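Local coordinates for protein L-asparaginase 1 (Escherichia coli, PDB 6NXC) that hydrolyses L-asparagine to L-aspartate and ammonium as a homotetrameric cytoplasmic enzyme, with a second, allosteric asparagine site apart from its active site, at residues Leu257-Gly263 with Val286-Gln292; Gly296-Met300 with Val314-Asp319. The protein carries 1 engineered substitution. One frame throughout, in Å; residues are numbered along the deposited sequence.

Contact 1: residues Leu257-Gly263 with Val286-Gln292; sequences LILRSYG and VVVNLTQ. With ASN (asparagine), chain O.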
ATOM      1  N   LEU B 257       6.212 -27.442 -20.206  1.00 17.04           N
ATOM      2  CA  LEU B 257       5.685 -26.165 -20.651  1.00 16.39           C
ATOM      3  C   LEU B 257       5.041 -25.494 -19.429  1.00 19.83           C
ATOM      4  O   LEU B 257       4.183 -26.112 -18.775  1.00 21.07           O
ATOM      5  CB  LEU B 257       4.676 -26.688 -21.658  0.70 24.35           C
ATOM      6  CG  LEU B 257       4.613 -25.971 -22.962  0.70 30.34           C
ATOM      7  CD1 LEU B 257       3.905 -26.877 -23.948  0.70 28.37           C
ATOM      8  CD2 LEU B 257       3.843 -24.696 -22.642  0.70 32.64           C
ATOM      9  N   ILE B 258       5.274 -24.190 -19.261  1.00 17.50           N
ATOM     10  CA  ILE B 258       4.611 -23.308 -18.270  1.00 16.19           C
ATOM     11  C   ILE B 258       3.705 -22.418 -19.080  1.00 15.53           C
ATOM     12  O   ILE B 258       4.179 -21.844 -20.073  1.00 18.95           O
ATOM     13  CB  ILE B 258       5.642 -22.508 -17.476  1.00 17.38           C
ATOM     14  CG1 ILE B 258       6.559 -23.411 -16.663  1.00 18.39           C
ATOM     15  CG2 ILE B 258       4.937 -21.519 -16.614  1.00 18.99           C
ATOM     16  CD1 ILE B 258       7.641 -22.659 -15.965  1.00 20.88           C
ATOM     17  N   LEU B 259       2.402 -22.459 -18.758  1.00 15.98           N
ATOM     18  CA  LEU B 259       1.399 -21.586 -19.358  1.00 16.97           C
ATOM     19  C   LEU B 259       1.158 -20.442 -18.363  1.00 15.59           C
ATOM     20  O   LEU B 259       0.741 -20.681 -17.231  1.00 17.81           O
ATOM     21  CB  LEU B 259       0.057 -22.288 -19.549  1.00 20.09           C
ATOM     22  CG  LEU B 259       0.079 -23.580 -20.326  1.00 20.09           C
ATOM     23  CD1 LEU B 259      -1.324 -24.137 -20.419  1.00 23.11           C
ATOM     24  CD2 LEU B 259       0.703 -23.443 -21.685  1.00 25.03           C
ATOM     25  N   ARG B 260       1.432 -19.242 -18.799  1.00 14.07           N
ATOM     26  CA  ARG B 260       1.009 -18.018 -18.050  1.00 15.57           C
ATOM     27  C   ARG B 260      -0.370 -17.661 -18.478  1.00 13.44           C
ATOM     28  O   ARG B 260      -0.504 -16.900 -19.410  1.00 14.72           O
ATOM     29  CB  ARG B 260       2.006 -16.898 -18.251  1.00 16.17           C
ATOM     30  CG  ARG B 260       3.442 -17.189 -17.862  1.00 15.28           C
ATOM     31  CD  ARG B 260       4.441 -16.043 -17.985  1.00 19.53           C
ATOM     32  NE  ARG B 260       4.018 -14.885 -17.262  1.00 16.92           N
ATOM     33  CZ  ARG B 260       3.505 -13.757 -17.783  1.00 18.14           C
ATOM     34  NH1 ARG B 260       3.419 -13.574 -19.106  1.00 19.86           N
ATOM     35  NH2 ARG B 260       3.116 -12.805 -16.947  1.00 21.89           N
ATOM     36  N   SER B 261      -1.379 -18.207 -17.831  1.00 15.63           N
ATOM     37  CA  SER B 261      -2.783 -18.026 -18.277  1.00 17.33           C
ATOM     38  C   SER B 261      -3.419 -16.823 -17.621  1.00 16.41           C
ATOM     39  O   SER B 261      -2.857 -16.215 -16.684  1.00 14.44           O
ATOM     40  CB  SER B 261      -3.613 -19.236 -17.864  1.00 17.87           C
ATOM     41  OG  SER B 261      -3.089 -20.354 -18.472  1.00 25.34           O
ATOM     42  N   TYR B 262      -4.644 -16.569 -18.017  1.00 15.84           N
ATOM     43  CA  TYR B 262      -5.410 -15.429 -17.461  1.00 13.50           C
ATOM     44  C   TYR B 262      -5.958 -15.777 -16.082  1.00 15.21           C
ATOM     45  O   TYR B 262      -6.463 -16.911 -15.817  1.00 15.75           O
ATOM     46  CB  TYR B 262      -6.586 -15.106 -18.382  1.00 15.98           C
ATOM     47  CG  TYR B 262      -6.270 -14.825 -19.836  1.00 14.08           C
ATOM     48  CD1 TYR B 262      -5.333 -13.929 -20.273  1.00 15.45           C
ATOM     49  CD2 TYR B 262      -6.985 -15.562 -20.792  1.00 15.60           C
ATOM     50  CE1 TYR B 262      -5.134 -13.682 -21.632  1.00 15.12           C
ATOM     51  CE2 TYR B 262      -6.799 -15.337 -22.140  1.00 13.65           C
ATOM     52  CZ  TYR B 262      -5.821 -14.432 -22.561  1.00 15.24           C
ATOM     53  OH  TYR B 262      -5.677 -14.126 -23.883  1.00 15.43           O
ATOM     54  N   GLY B 263      -6.057 -14.742 -15.253  1.00 16.03           N
ATOM     55  CA  GLY B 263      -6.819 -14.812 -14.002  1.00 13.03           C
ATOM     56  C   GLY B 263      -6.477 -16.032 -13.170  1.00 13.97           C
ATOM     57  O   GLY B 263      -5.253 -16.328 -12.939  1.00 14.82           O
ATOM     58  N   VAL B 286       5.400 -32.294 -19.181  1.00 21.79           N
ATOM     59  CA  VAL B 286       4.716 -31.766 -17.973  1.00 18.84           C
ATOM     60  C   VAL B 286       4.202 -30.374 -18.316  1.00 19.00           C
ATOM     61  O   VAL B 286       5.016 -29.470 -18.563  1.00 19.05           O
ATOM     62  CB  VAL B 286       5.655 -31.749 -16.762  1.00 25.30           C
ATOM     63  CG1 VAL B 286       4.950 -31.062 -15.592  1.00 23.10           C
ATOM     64  CG2 VAL B 286       6.134 -33.173 -16.442  1.00 24.86           C
ATOM     65  N   VAL B 287       2.897 -30.204 -18.382  1.00 19.19           N
ATOM     66  CA  VAL B 287       2.298 -28.881 -18.677  1.00 20.48           C
ATOM     67  C   VAL B 287       1.694 -28.317 -17.378  1.00 20.13           C
ATOM     68  O   VAL B 287       0.787 -28.954 -16.798  1.00 20.54           O
ATOM     69  CB  VAL B 287       1.271 -28.948 -19.814  1.00 18.51           C
ATOM     70  CG1 VAL B 287       0.729 -27.607 -20.162  1.00 20.34           C
ATOM     71  CG2 VAL B 287       1.888 -29.606 -20.990  1.00 22.82           C
ATOM     72  N   VAL B 288       2.209 -27.176 -16.923  1.00 19.10           N
ATOM     73  CA  VAL B 288       1.812 -26.500 -15.658  1.00 17.22           C
ATOM     74  C   VAL B 288       1.093 -25.186 -15.978  1.00 14.84           C
ATOM     75  O   VAL B 288       1.656 -24.363 -16.645  1.00 17.93           O
ATOM     76  CB  VAL B 288       3.020 -26.322 -14.739  1.00 19.25           C
ATOM     77  CG1 VAL B 288       2.575 -25.838 -13.386  1.00 20.43           C
ATOM     78  CG2 VAL B 288       3.719 -27.631 -14.557  1.00 22.02           C
ATOM     79  N   ASN B 289      -0.072 -24.999 -15.373  1.00 16.80           N
ATOM     80  CA  ASN B 289      -0.900 -23.797 -15.539  1.00 17.46           C
ATOM     81  C   ASN B 289      -0.604 -22.848 -14.359  1.00 17.38           C
ATOM     82  O   ASN B 289      -0.901 -23.221 -13.235  1.00 16.12           O
ATOM     83  CB  ASN B 289      -2.383 -24.177 -15.542  1.00 17.12           C
ATOM     84  CG  ASN B 289      -3.266 -23.026 -16.017  1.00 17.98           C
ATOM     85  OD1 ASN B 289      -2.770 -22.131 -16.690  1.00 22.59           O
ATOM     86  ND2 ASN B 289      -4.559 -23.211 -15.863  1.00 20.46           N
ATOM     87  N   LEU B 290      -0.122 -21.630 -14.647  1.00 16.26           N
ATOM     88  CA  LEU B 290       0.065 -20.529 -13.645  1.00 16.02           C
ATOM     89  C   LEU B 290      -0.796 -19.330 -14.014  1.00 18.38           C
ATOM     90  O   LEU B 290      -1.196 -19.219 -15.155  1.00 17.34           O
ATOM     91  CB  LEU B 290       1.514 -20.041 -13.637  1.00 15.36           C
ATOM     92  CG  LEU B 290       2.552 -21.101 -13.421  1.00 16.27           C
ATOM     93  CD1 LEU B 290       3.936 -20.536 -13.430  1.00 15.26           C
ATOM     94  CD2 LEU B 290       2.330 -21.904 -12.173  1.00 17.03           C
ATOM     95  N   THR B 291      -0.995 -18.422 -13.067  1.00 15.29           N
ATOM     96  CA  THR B 291      -1.526 -17.120 -13.391  1.00 14.44           C
ATOM     97  C   THR B 291      -0.406 -16.246 -13.976  1.00 15.34           C
ATOM     98  O   THR B 291       0.713 -16.104 -13.344  1.00 18.59           O
ATOM     99  CB  THR B 291      -2.295 -16.458 -12.272  0.70 14.63           C
ATOM    100  OG1 THR B 291      -2.876 -15.299 -12.846  0.70 15.73           O
ATOM    101  CG2 THR B 291      -1.444 -16.149 -11.083  0.70 14.14           C
ATOM    102  N   GLN B 292      -0.761 -15.480 -14.984  1.00 15.69           N
ATOM    103  CA  GLN B 292       0.017 -14.302 -15.485  1.00 16.04           C
ATOM    104  C   GLN B 292      -0.069 -13.085 -14.536  1.00 20.88           C
ATOM    105  O   GLN B 292       0.799 -12.217 -14.570  1.00 19.65           O
ATOM    106  CB  GLN B 292      -0.281 -14.032 -16.992  1.00 17.95           C
ATOM    107  CG  GLN B 292      -1.572 -13.262 -17.255  1.00 20.48           C
ATOM    108  CD  GLN B 292      -1.851 -13.097 -18.736  1.00 22.02           C
ATOM    109  OE1 GLN B 292      -2.394 -12.064 -19.130  1.00 22.78           O
ATOM    110  NE2 GLN B 292      -1.606 -14.120 -19.572  1.00 17.11           N
TER
HETATM  111  N   ASN O9102       2.771 -14.444 -12.163  1.00 21.20           N
HETATM  112  CA  ASN O9102       3.620 -13.261 -12.629  1.00 21.02           C
HETATM  113  C   ASN O9102       4.281 -13.630 -13.964  1.00 28.09           C
HETATM  114  O   ASN O9102       3.605 -14.503 -14.657  1.00 24.01           O
HETATM  115  CB  ASN O9102       4.651 -12.889 -11.552  1.00 22.86           C
HETATM  116  CG  ASN O9102       5.720 -13.949 -11.324  1.00 21.02           C
HETATM  117  OD1 ASN O9102       5.477 -15.119 -11.555  1.00 18.58           O
HETATM  118  ND2 ASN O9102       6.929 -13.556 -10.997  1.00 19.45           N
HETATM  119  OXT ASN O9102       5.438 -13.094 -14.320  1.00 25.02           O

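Contact 2: residues Gly296-Met300 with Val314-Asp319; sequences GKVNM and VIGGAD. With EDO (1,2-ethanediol), chain Q.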
ATOM      1  N   GLY B 296      -2.409 -14.223  -6.887  1.00 20.47           N
ATOM      2  CA  GLY B 296      -3.605 -15.087  -6.943  1.00 20.17           C
ATOM      3  C   GLY B 296      -3.243 -16.547  -7.191  1.00 20.85           C
ATOM      4  O   GLY B 296      -2.056 -16.950  -7.307  1.00 17.12           O
ATOM      5  N   LYS B 297      -4.272 -17.365  -7.261  1.00 18.84           N
ATOM      6  CA  LYS B 297      -4.124 -18.812  -7.184  1.00 18.27           C
ATOM      7  C   LYS B 297      -4.883 -19.427  -8.354  1.00 16.78           C
ATOM      8  O   LYS B 297      -6.098 -19.174  -8.463  1.00 16.80           O
ATOM      9  CB  LYS B 297      -4.596 -19.291  -5.828  1.00 18.45           C
ATOM     10  CG  LYS B 297      -4.491 -20.783  -5.637  1.00 17.83           C
ATOM     11  CD  LYS B 297      -4.775 -21.197  -4.275  1.00 24.95           C
ATOM     12  CE  LYS B 297      -4.486 -22.653  -4.026  1.00 34.77           C
ATOM     13  NZ  LYS B 297      -4.469 -22.932  -2.561  1.00 38.65           N
ATOM     14  N   VAL B 298      -4.251 -20.327  -9.092  1.00 15.78           N
ATOM     15  CA  VAL B 298      -4.933 -21.077 -10.181  1.00 16.47           C
ATOM     16  C   VAL B 298      -5.968 -22.000  -9.545  1.00 20.22           C
ATOM     17  O   VAL B 298      -5.645 -22.598  -8.516  1.00 17.74           O
ATOM     18  CB  VAL B 298      -3.891 -21.828 -11.069  1.00 17.88           C
ATOM     19  CG1 VAL B 298      -4.522 -22.868 -11.956  1.00 19.92           C
ATOM     20  CG2 VAL B 298      -3.118 -20.826 -11.908  1.00 17.72           C
ATOM     21  N   ASN B 299      -7.140 -22.004 -10.151  1.00 19.50           N
ATOM     22  CA  ASN B 299      -8.330 -22.830  -9.811  1.00 23.56           C
ATOM     23  C   ASN B 299      -9.068 -23.133 -11.125  1.00 29.17           C
ATOM     24  O   ASN B 299      -9.854 -22.337 -11.568  1.00 33.46           O
ATOM     25  CB  ASN B 299      -9.362 -22.058  -9.010  1.00 24.94           C
ATOM     26  CG  ASN B 299     -10.465 -22.963  -8.500  1.00 31.65           C
ATOM     27  OD1 ASN B 299     -10.393 -24.178  -8.654  1.00 29.20           O
ATOM     28  ND2 ASN B 299     -11.524 -22.369  -7.999  1.00 31.85           N
ATOM     29  N   MET B 300      -8.677 -24.143 -11.818  1.00 31.44           N
ATOM     30  CA  MET B 300      -9.185 -24.337 -13.189  1.00 34.61           C
ATOM     31  C   MET B 300     -10.676 -24.730 -13.219  1.00 41.77           C
ATOM     32  O   MET B 300     -11.197 -25.312 -12.197  1.00 48.28           O
ATOM     33  CB  MET B 300      -8.341 -25.392 -13.885  1.00 36.18           C
ATOM     34  CG  MET B 300      -7.046 -24.798 -14.393  1.00 44.77           C
ATOM     35  SD  MET B 300      -5.905 -26.101 -14.898  1.00 38.73           S
ATOM     36  CE  MET B 300      -5.460 -26.745 -13.311  1.00 38.25           C
ATOM     37  N   VAL B 314      -3.320 -30.823 -18.180  1.00 21.73           N
ATOM     38  CA  VAL B 314      -2.584 -29.660 -17.592  1.00 22.18           C
ATOM     39  C   VAL B 314      -2.664 -29.795 -16.068  1.00 21.46           C
ATOM     40  O   VAL B 314      -3.760 -30.053 -15.590  1.00 22.42           O
ATOM     41  CB  VAL B 314      -3.225 -28.339 -18.066  1.00 22.09           C
ATOM     42  CG1 VAL B 314      -2.520 -27.164 -17.418  1.00 26.08           C
ATOM     43  CG2 VAL B 314      -3.193 -28.209 -19.589  1.00 22.69           C
ATOM     44  N   ILE B 315      -1.584 -29.512 -15.357  1.00 19.15           N
ATOM     45  CA  ILE B 315      -1.465 -29.542 -13.881  1.00 19.70           C
ATOM     46  C   ILE B 315      -1.611 -28.089 -13.363  1.00 21.84           C
ATOM     47  O   ILE B 315      -0.928 -27.233 -13.875  1.00 20.25           O
ATOM     48  CB  ILE B 315      -0.101 -30.134 -13.438  1.00 21.60           C
ATOM     49  CG1 ILE B 315       0.234 -31.476 -14.097  1.00 28.76           C
ATOM     50  CG2 ILE B 315      -0.040 -30.151 -11.952  1.00 24.49           C
ATOM     51  CD1 ILE B 315      -0.831 -32.520 -13.977  1.00 33.00           C
ATOM     52  N   GLY B 316      -2.415 -27.862 -12.331  1.00 22.64           N
ATOM     53  CA  GLY B 316      -2.619 -26.534 -11.739  1.00 23.60           C
ATOM     54  C   GLY B 316      -1.396 -26.169 -10.887  1.00 21.33           C
ATOM     55  O   GLY B 316      -0.960 -26.999 -10.069  1.00 19.14           O
ATOM     56  N   GLY B 317      -0.805 -25.002 -11.077  1.00 20.31           N
ATOM     57  CA  GLY B 317       0.309 -24.577 -10.246  1.00 20.19           C
ATOM     58  C   GLY B 317      -0.070 -23.699  -9.057  1.00 19.76           C
ATOM     59  O   GLY B 317       0.864 -23.026  -8.459  1.00 17.40           O
ATOM     60  N   ALA B 318      -1.316 -23.737  -8.590  1.00 18.61           N
ATOM     61  CA  ALA B 318      -1.745 -23.050  -7.366  1.00 16.13           C
ATOM     62  C   ALA B 318      -1.278 -21.583  -7.482  1.00 15.82           C
ATOM     63  O   ALA B 318      -1.586 -20.945  -8.544  1.00 15.66           O
ATOM     64  CB  ALA B 318      -1.275 -23.814  -6.124  1.00 19.31           C
ATOM     65  N   ASP B 319      -0.656 -21.041  -6.445  1.00 15.09           N
ATOM     66  CA  ASP B 319      -0.233 -19.605  -6.406  1.00 15.03           C
ATOM     67  C   ASP B 319       1.293 -19.522  -6.635  1.00 16.18           C
ATOM     68  O   ASP B 319       1.845 -18.540  -6.226  1.00 17.99           O
ATOM     69  CB  ASP B 319      -0.627 -19.016  -5.062  1.00 16.95           C
ATOM     70  CG  ASP B 319      -0.124 -19.729  -3.813  1.00 19.55           C
ATOM     71  OD1 ASP B 319       0.196 -20.977  -3.851  1.00 23.36           O
ATOM     72  OD2 ASP B 319      -0.222 -19.081  -2.724  1.00 20.05           O
TER
HETATM   73  C1  EDO Q9104       1.156 -16.125  -8.898  1.00 31.42           C
HETATM   74  O1  EDO Q9104       0.304 -15.444  -8.069  1.00 27.74           O
HETATM   75  C2  EDO Q9104       2.439 -15.649  -8.593  1.00 24.38           C
HETATM   76  O2  EDO Q9104       2.698 -14.408  -9.003  1.00 26.00           O
HETATM   77  O   HOH W   1      -3.943 -25.059  -9.010  1.00 20.54           O

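Contact 1: residues Leu257-Gly263 with Val286-Gln292
Val286 O takes the N-H of Leu257, the first rung of a parallel strand pair that continues through Val288 N to Leu257 O, Leu259 N to Val288 O and Leu290 N to Leu259 O. Val287 lays CG1 against Leu259 CD1 at 4.0 Å, on the face covered by helix 271-282. Asn289 lies on that face too, but its CG is anti to the backbone N (chi1 -167°), which swings OD1 to Ser261 OG for a short hydrogen bond of 2.5 Å in the amide's carbonyl plane; ND2 goes to Gly265 O. Leu290 packs tightly with Ile258, CD1 to CG2 at 3.5 Å, under helix 322-333. The backbone O of Thr291 accepts the amino group of the bound asparagine. Gln292 sends NE2 to Arg260 O from above that carbonyl plane, while OE1 bonds Tyr116 of the second subunit. Its CB lies over one guanidinium face of Arg260, whose NE and NH2 both grip asparagine O in plane, at 2.7 and 2.9 Å. In this beta-alpha-beta unit the C-terminal strand ends, with Arg260, Thr291 and Gln292, supply part of the allosteric asparagine site, which Cys293, Val322 and Glu323 help complete.

Contact 2: residues Gly296-Met300 with Val314-Asp319
Gly296 O faces Asp319, with a CA-H...O contact of 3.3 Å from Asp319 CA and Asp319 CB close by; the same oxygen accepts a hydrogen bond from O1 of an ethanediol. At Lys297 the side chain runs fully extended alongside Ala318 and Asp319. CG anti to the backbone N starts it along this course, CB meets Asp319 CB at 4.1 Å, and CE comes to 4.0 Å from Ala318 CB. The ammonium does not touch the Asp319 carboxylate: NZ bonds Thr355 O, while OD2 is held by Thr355 OG1 and a salt bridge to Arg180. Val298 N makes the one direct hydrogen bond between the segments, to Ala318 O at 2.8 Å. It is nearly straight at the hydrogen (176°), yet the donor stands 53° out of the carbonyl plane. A water completes the link, donating to Val298 O and accepting from Ala318 N. Val298 CG1 also reaches toward Gly316 CA. Met300 bends at its thioether (chi3 -72°), bringing CE down on Gly316 CA at a tight 3.3 Å, where glycine leaves room for the methyl; SD approaches Val314 CG1 at 4.4 Å. The loop 296-300 thus runs roughly antiparallel to the edge strand 315-316 and its continuation, with Asn289 of strand 286-291 against Val298, Met300 and Val314, and Leu309 of helix 308-311 against Met300 and Val314.

How the contacts relate
From the N terminus, contact 1 comes first: strand 256-261 leads through helix 271-282 to strand 286-291, and the pairing of 257-263 with 286-292 closes that connection. Contact 2 follows in series, neither nested nor crossed, closing the loop from 296-300 through helix 308-311 to 314-319. They meet chiefly at Asn289, whose backbone N and O probably hydrogen-bond Ile315 O and Gly317 N, making strand 315-316 the next in the same parallel sheet. Val298 CG2 also lies against Thr291 N. Together they join strands 256-261, 286-291 and 315-316 of the C-terminal sheet beside the second subunit.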